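Local coordinates for mannan endo-1,4-beta-mannosidase (Bacillus subtilis, PDB 2WHK), which hydrolyses internal beta-1,4-mannosidic linkages of mannan, galactomannan and glucomannan, acting in the breakdown of glucomannan, at residues Glu152-Gly157 with Arg206-Leu211; Ala284-Tyr289 with Asp316-Asn321. One frame throughout, in Å; residues are numbered along the deposited sequence. Where two conformers were deposited one is given.

Interaction 1. Residues Glu152-Gly157 with Arg206-Leu211; sequences ELENQG and RGLDHL. With CA (calcium ion), chain E.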
loop_
_atom_site.group_PDB
_atom_site.type_symbol
_atom_site.label_atom_id
_atom_site.label_comp_id
_atom_site.label_asym_id
_atom_site.label_seq_id
_atom_site.Cartn_x
_atom_site.Cartn_y
_atom_site.Cartn_z
ATOM N N GLU A 152 -6.432 -6.433 -15.576
ATOM C CA GLU A 152 -6.210 -5.399 -16.593
ATOM C C GLU A 152 -4.754 -4.927 -16.598
ATOM O O GLU A 152 -4.125 -4.805 -17.655
ATOM C CB GLU A 152 -7.121 -4.189 -16.357
ATOM C CG GLU A 152 -8.399 -4.142 -17.224
ATOM C CD GLU A 152 -9.538 -3.362 -16.552
ATOM O OE1 GLU A 152 -9.275 -2.235 -16.088
ATOM O OE2 GLU A 152 -10.690 -3.863 -16.478
ATOM N N LEU A 153 -4.223 -4.695 -15.402
ATOM C CA LEU A 153 -2.849 -4.220 -15.234
ATOM C C LEU A 153 -1.847 -5.338 -15.546
ATOM O O LEU A 153 -0.832 -5.088 -16.176
ATOM C CB LEU A 153 -2.639 -3.660 -13.812
ATOM C CG LEU A 153 -3.687 -2.650 -13.311
ATOM C CD1 LEU A 153 -3.513 -2.329 -11.822
ATOM C CD2 LEU A 153 -3.667 -1.391 -14.140
ATOM N N GLU A 154 -2.149 -6.569 -15.135
ATOM C CA GLU A 154 -1.268 -7.716 -15.423
ATOM C C GLU A 154 -1.099 -7.952 -16.920
ATOM O O GLU A 154 -0.013 -8.338 -17.376
ATOM C CB GLU A 154 -1.762 -9.019 -14.776
ATOM C CG GLU A 154 -0.637 -10.066 -14.641
ATOM C CD GLU A 154 -1.095 -11.516 -14.662
ATOM O OE1 GLU A 154 -2.171 -11.832 -15.211
ATOM O OE2 GLU A 154 -0.355 -12.374 -14.139
ATOM N N ASN A 155 -2.175 -7.721 -17.675
ATOM C CA ASN A 155 -2.155 -7.879 -19.130
ATOM C C ASN A 155 -1.197 -6.926 -19.831
ATOM O O ASN A 155 -0.768 -7.208 -20.946
ATOM C CB ASN A 155 -3.556 -7.685 -19.715
ATOM C CG ASN A 155 -4.501 -8.827 -19.377
ATOM O OD1 ASN A 155 -4.085 -9.906 -18.951
ATOM N ND2 ASN A 155 -5.787 -8.590 -19.579
ATOM N N GLN A 156 -0.885 -5.798 -19.195
ATOM C CA GLN A 156 0.117 -4.867 -19.712
ATOM C C GLN A 156 1.454 -4.966 -18.957
ATOM O O GLN A 156 2.317 -4.101 -19.101
ATOM C CB GLN A 156 -0.430 -3.444 -19.655
ATOM C CG GLN A 156 -1.683 -3.245 -20.499
ATOM C CD GLN A 156 -1.367 -2.928 -21.945
ATOM O OE1 GLN A 156 -0.826 -3.759 -22.682
ATOM N NE2 GLN A 156 -1.708 -1.716 -22.363
ATOM N N GLY A 157 1.635 -6.031 -18.187
ATOM C CA GLY A 157 2.884 -6.273 -17.469
ATOM C C GLY A 157 3.241 -5.247 -16.409
ATOM O O GLY A 157 4.413 -5.064 -16.096
ATOM N N ARG A 206 -6.607 -16.780 -9.310
ATOM C CA ARG A 206 -6.641 -15.807 -10.397
ATOM C C ARG A 206 -5.303 -15.601 -11.127
ATOM O O ARG A 206 -5.253 -14.847 -12.102
ATOM C CB ARG A 206 -7.192 -14.475 -9.871
ATOM C CG ARG A 206 -8.604 -14.603 -9.273
ATOM C CD ARG A 206 -9.660 -15.029 -10.313
ATOM N NE ARG A 206 -9.730 -14.093 -11.431
ATOM C CZ ARG A 206 -10.547 -13.046 -11.509
ATOM N NH1 ARG A 206 -11.425 -12.786 -10.538
ATOM N NH2 ARG A 206 -10.492 -12.257 -12.577
ATOM N N GLY A 207 -4.242 -16.271 -10.675
ATOM C CA GLY A 207 -2.965 -16.308 -11.412
ATOM C C GLY A 207 -2.300 -14.952 -11.621
ATOM O O GLY A 207 -1.624 -14.730 -12.626
ATOM N N LEU A 208 -2.483 -14.043 -10.669
ATOM C CA LEU A 208 -1.972 -12.677 -10.810
ATOM C C LEU A 208 -0.500 -12.602 -10.382
ATOM O O LEU A 208 -0.176 -12.716 -9.199
ATOM C CB LEU A 208 -2.852 -11.700 -10.020
ATOM C CG LEU A 208 -4.301 -11.615 -10.520
ATOM C CD1 LEU A 208 -5.163 -10.825 -9.539
ATOM C CD2 LEU A 208 -4.397 -11.026 -11.918
ATOM N N ASP A 209 0.391 -12.432 -11.364
ATOM C CA ASP A 209 1.840 -12.520 -11.139
ATOM C C ASP A 209 2.578 -11.175 -11.156
ATOM O O ASP A 209 3.810 -11.122 -11.261
ATOM C CB ASP A 209 2.445 -13.479 -12.171
ATOM C CG ASP A 209 2.053 -14.922 -11.913
ATOM O OD1 ASP A 209 1.934 -15.298 -10.728
ATOM O OD2 ASP A 209 1.879 -15.685 -12.897
ATOM N N HIS A 210 1.827 -10.095 -10.990
ATOM C CA HIS A 210 2.379 -8.746 -11.087
ATOM C C HIS A 210 2.259 -7.992 -9.762
ATOM O O HIS A 210 2.457 -6.777 -9.724
ATOM C CB HIS A 210 1.669 -7.964 -12.201
ATOM C CG HIS A 210 0.211 -7.732 -11.947
ATOM N ND1 HIS A 210 -0.617 -8.705 -11.427
ATOM C CD2 HIS A 210 -0.567 -6.641 -12.136
ATOM C CE1 HIS A 210 -1.841 -8.220 -11.306
ATOM N NE2 HIS A 210 -1.837 -6.971 -11.732
ATOM N N LEU A 211 1.961 -8.713 -8.683
ATOM C CA LEU A 211 1.693 -8.087 -7.392
ATOM C C LEU A 211 2.883 -8.189 -6.447
ATOM O O LEU A 211 3.465 -9.264 -6.257
ATOM C CB LEU A 211 0.442 -8.689 -6.737
ATOM C CG LEU A 211 -0.824 -8.752 -7.599
ATOM C CD1 LEU A 211 -1.965 -9.419 -6.845
ATOM C CD2 LEU A 211 -1.242 -7.371 -8.088
HETATM CA CA CA E . -1.788 -14.273 -14.920
HETATM O O HOH W 1 -4.143 -14.054 -14.356
HETATM O O HOH W 2 0.267 -15.403 -14.981
HETATM O O HOH W 3 -2.280 -14.364 -17.218
#

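Interaction 2. Residues Ala284-Tyr289 with Asp316-Asn321; sequences AIKQKY and DSWTLN. With CA (calcium ion), chain D.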
loop_
_atom_site.group_PDB
_atom_site.type_symbol
_atom_site.label_atom_id
_atom_site.label_comp_id
_atom_site.label_asym_id
_atom_site.label_seq_id
_atom_site.Cartn_x
_atom_site.Cartn_y
_atom_site.Cartn_z
ATOM N N ALA A 284 14.559 13.441 8.435
ATOM C CA ALA A 284 14.397 12.410 9.460
ATOM C C ALA A 284 14.673 11.007 8.913
ATOM O O ALA A 284 15.236 10.155 9.607
ATOM C CB ALA A 284 12.986 12.493 10.088
ATOM N N ILE A 285 14.299 10.762 7.659
ATOM C CA ILE A 285 14.629 9.492 7.017
ATOM C C ILE A 285 16.146 9.250 7.029
ATOM O O ILE A 285 16.584 8.153 7.337
ATOM C CB ILE A 285 14.054 9.409 5.570
ATOM C CG1 ILE A 285 12.551 9.140 5.640
ATOM C CG2 ILE A 285 14.742 8.304 4.750
ATOM C CD1 ILE A 285 11.822 9.250 4.279
ATOM N N LYS A 286 16.928 10.276 6.706
ATOM C CA LYS A 286 18.402 10.154 6.617
ATOM C C LYS A 286 19.036 9.802 7.959
ATOM O O LYS A 286 20.046 9.100 8.008
ATOM C CB LYS A 286 19.021 11.452 6.096
ATOM C CG LYS A 286 18.586 11.790 4.687
ATOM C CD LYS A 286 19.327 12.985 4.121
ATOM C CE LYS A 286 18.660 13.429 2.835
ATOM N NZ LYS A 286 19.288 14.633 2.231
ATOM N N GLN A 287 18.435 10.299 9.035
ATOM C CA GLN A 287 18.992 10.133 10.386
ATOM C C GLN A 287 18.411 8.915 11.100
ATOM O O GLN A 287 19.152 8.136 11.716
ATOM C CB GLN A 287 18.745 11.403 11.204
ATOM C CG GLN A 287 19.266 11.326 12.640
ATOM C CD GLN A 287 19.179 12.635 13.415
ATOM O OE1 GLN A 287 18.806 13.678 12.882
ATOM N NE2 GLN A 287 19.555 12.580 14.691
ATOM N N LYS A 288 17.087 8.758 11.025
ATOM C CA LYS A 288 16.356 7.775 11.829
ATOM C C LYS A 288 15.832 6.564 11.065
ATOM O O LYS A 288 15.675 5.489 11.646
ATOM C CB LYS A 288 15.161 8.453 12.505
ATOM C CG LYS A 288 15.518 9.598 13.439
ATOM C CD LYS A 288 16.222 9.083 14.683
ATOM C CE LYS A 288 16.290 10.142 15.761
ATOM N NZ LYS A 288 16.919 9.596 16.997
ATOM N N TYR A 289 15.499 6.745 9.784
ATOM C CA TYR A 289 14.831 5.697 9.011
ATOM C C TYR A 289 15.498 5.479 7.639
ATOM O O TYR A 289 14.819 5.465 6.591
ATOM C CB TYR A 289 13.343 6.037 8.813
ATOM C CG TYR A 289 12.680 6.790 9.954
ATOM C CD1 TYR A 289 12.431 6.177 11.179
ATOM C CD2 TYR A 289 12.301 8.121 9.801
ATOM C CE1 TYR A 289 11.826 6.880 12.223
ATOM C CE2 TYR A 289 11.701 8.825 10.828
ATOM C CZ TYR A 289 11.467 8.199 12.044
ATOM O OH TYR A 289 10.875 8.905 13.072
ATOM N N ASP A 316 15.432 16.860 -2.877
ATOM C CA ASP A 316 16.441 16.202 -2.047
ATOM C C ASP A 316 17.179 15.132 -2.856
ATOM O O ASP A 316 16.569 14.386 -3.621
ATOM C CB ASP A 316 15.814 15.567 -0.808
ATOM C CG ASP A 316 16.845 15.217 0.241
ATOM O OD1 ASP A 316 17.533 14.185 0.096
ATOM O OD2 ASP A 316 16.968 15.997 1.206
ATOM N N SER A 317 18.496 15.043 -2.681
ATOM C CA SER A 317 19.291 14.077 -3.440
ATOM C C SER A 317 18.853 12.619 -3.227
ATOM O O SER A 317 19.063 11.773 -4.086
ATOM C CB SER A 317 20.779 14.228 -3.106
ATOM O OG SER A 317 21.018 13.890 -1.751
ATOM N N TRP A 318 18.237 12.319 -2.089
ATOM C CA TRP A 318 17.774 10.960 -1.816
ATOM C C TRP A 318 16.479 10.595 -2.564
ATOM O O TRP A 318 16.179 9.413 -2.746
ATOM C CB TRP A 318 17.527 10.774 -0.317
ATOM C CG TRP A 318 18.768 10.566 0.499
ATOM C CD1 TRP A 318 19.960 11.215 0.373
ATOM C CD2 TRP A 318 18.920 9.645 1.583
ATOM N NE1 TRP A 318 20.853 10.748 1.307
ATOM C CE2 TRP A 318 20.239 9.786 2.067
ATOM C CE3 TRP A 318 18.068 8.720 2.196
ATOM C CZ2 TRP A 318 20.725 9.030 3.133
ATOM C CZ3 TRP A 318 18.547 7.969 3.248
ATOM C CH2 TRP A 318 19.872 8.121 3.703
ATOM N N THR A 319 15.715 11.605 -2.977
ATOM C CA THR A 319 14.370 11.375 -3.497
ATOM C C THR A 319 14.381 10.955 -4.967
ATOM O O THR A 319 14.933 11.652 -5.823
ATOM C CB THR A 319 13.480 12.600 -3.276
ATOM O OG1 THR A 319 13.564 12.987 -1.899
ATOM C CG2 THR A 319 12.027 12.283 -3.621
ATOM N N LEU A 320 13.772 9.798 -5.231
ATOM C CA LEU A 320 13.682 9.223 -6.568
ATOM C C LEU A 320 12.258 9.454 -7.068
ATOM O O LEU A 320 11.293 8.992 -6.460
ATOM C CB LEU A 320 14.016 7.732 -6.516
ATOM C CG LEU A 320 14.227 6.980 -7.830
ATOM C CD1 LEU A 320 14.950 5.668 -7.578
ATOM C CD2 LEU A 320 12.898 6.738 -8.585
ATOM N N ASN A 321 12.141 10.174 -8.174
ATOM C CA ASN A 321 10.849 10.650 -8.661
ATOM C C ASN A 321 10.474 9.973 -9.960
ATOM O O ASN A 321 11.254 9.199 -10.509
ATOM C CB ASN A 321 10.907 12.168 -8.833
ATOM C CG ASN A 321 11.075 12.879 -7.507
ATOM O OD1 ASN A 321 10.354 12.583 -6.556
ATOM N ND2 ASN A 321 12.039 13.800 -7.425
HETATM CA CA CA D . 16.039 12.540 -7.725
HETATM O O HOH W 4 15.648 14.603 -6.241
HETATM O O HOH W 5 18.106 12.907 -6.528
HETATM O O HOH W 6 14.530 14.099 -8.983
HETATM O O HOH W 7 17.423 14.322 -8.944
#

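Interaction 1. Residues Glu152-Gly157 with Arg206-Leu211
Metal coordination carries the contact between Glu154 and Gly207. The carboxylate of Glu154 chelates the calcium ion with both oxygens, OE1 and OE2 each 2.5 Å from the metal. Gly207 O binds the calcium at 2.3 Å, and three waters bring the ligands to six oxygen atoms; one water also donates to Arg206 O, another to Asp209 OD2. Glu154 OE2 and Gly207 O come close because both serve the ion.

One direct hydrogen bond supplements the metal: Asp209 N donates to Glu154 OE2 at 2.9 Å and 163°, arriving from above the carboxylate plane. OE1 accepts from Gln151 NE2, so each carboxylate oxygen has a hydrogen bond besides the metal, which fixes the rotation of the group. The calcium probably also offsets the repulsion expected between Glu154 and the nearby Asp209 carboxylate, whose OD1 is held by Asn7.

Nonpolar contact is made by the stem of the same glutamate. Glu154 CB sits over the centre of one His210 ring face, 3.5 Å from the centroid and 5° off the normal, a CH-pi contact; Leu211 CD2 lies against the opposite face, offset toward the rim. With CG anti to the backbone N (chi1 -160°), the extended glutamate chain crosses the imidazole to reach the ion.

Gly157, at positive phi, closes helix 134-154 in a Schellman motif, and the whole is a calcium site joining that helix's C-terminal end to the loop entering strand 211-215 of the TIM barrel.

Interaction 2. Residues Ala284-Tyr289 with Asp316-Asn321
The backbones stay well apart, Lys286 CA and Trp318 CA being the nearest pair at 8.5 Å, so the last turns of helix 278-288 and the type I turn Asp316-Thr319 meet through side chains. Lys286 spans the gap. Its chain is extended beyond CG, with chi2 to chi4 all near 180°, and it lies across the Trp318 indole: CG is above the centre of the bicyclic ring and CE over the five-membered ring, 3.6 Å from that ring's centroid, in a CH-pi contact. The ammonium has passed toward the rim, with NZ 4.4 Å from the same centroid and 30° off the normal, an off-centre cation-pi contact.

Beyond the indole, NZ forms a salt bridge with Asp316, donating to OD1 at 2.8 Å through the syn lone pair and only weakly to OD2. The anti lone pair of OD1 takes Trp318 N at 3.0 Å and 168°, closing an Asx turn. Two donors thus hold OD1, and the carboxylate that receives the lysine also orders the backbone carrying the tryptophan. Ile285 adds a looser apolar touch, its CG2 lying 4.1 Å from Trp318 CZ3. Replacing Trp318 by an alanine is likely to leave the methylenes of Lys286 without their aromatic platform and its ammonium freer to swing away from Asp316.

At the end of the turn, Thr319 O binds a calcium ion at 2.4 Å. Asn30 and Glu324 complete its protein ligands, while waters on the ion are also bonded to Asp316 O, Ser317 O and Asn321 ND2. Trp318 additionally makes a cation-pi contact with Arg31. The arrangement is an Asx turn whose aspartate pairs with a lysine laid over an indole face, joining an outer helix of the TIM barrel to a calcium-bound C-terminal segment beside strand 32-40.

Overall arrangement
Interactions 1 and 2 sit in separate regions of one TIM-barrel chain, their centres 31 Å apart and their nearest atoms about 16 Å apart, and they share no helix or strand. Both place a barrel helix against a segment with a calcium ion, but the metal plays different parts. At 152-157 with 206-211 the ion is ligated from both segments and forms the bridge itself, in a mostly buried contact. At 284-289 with 316-321, a surface contact, only the second segment binds the ion, and the two segments meet through a salt bridge and a lysine laid over an indole. Neither contact includes the annotated catalytic residues.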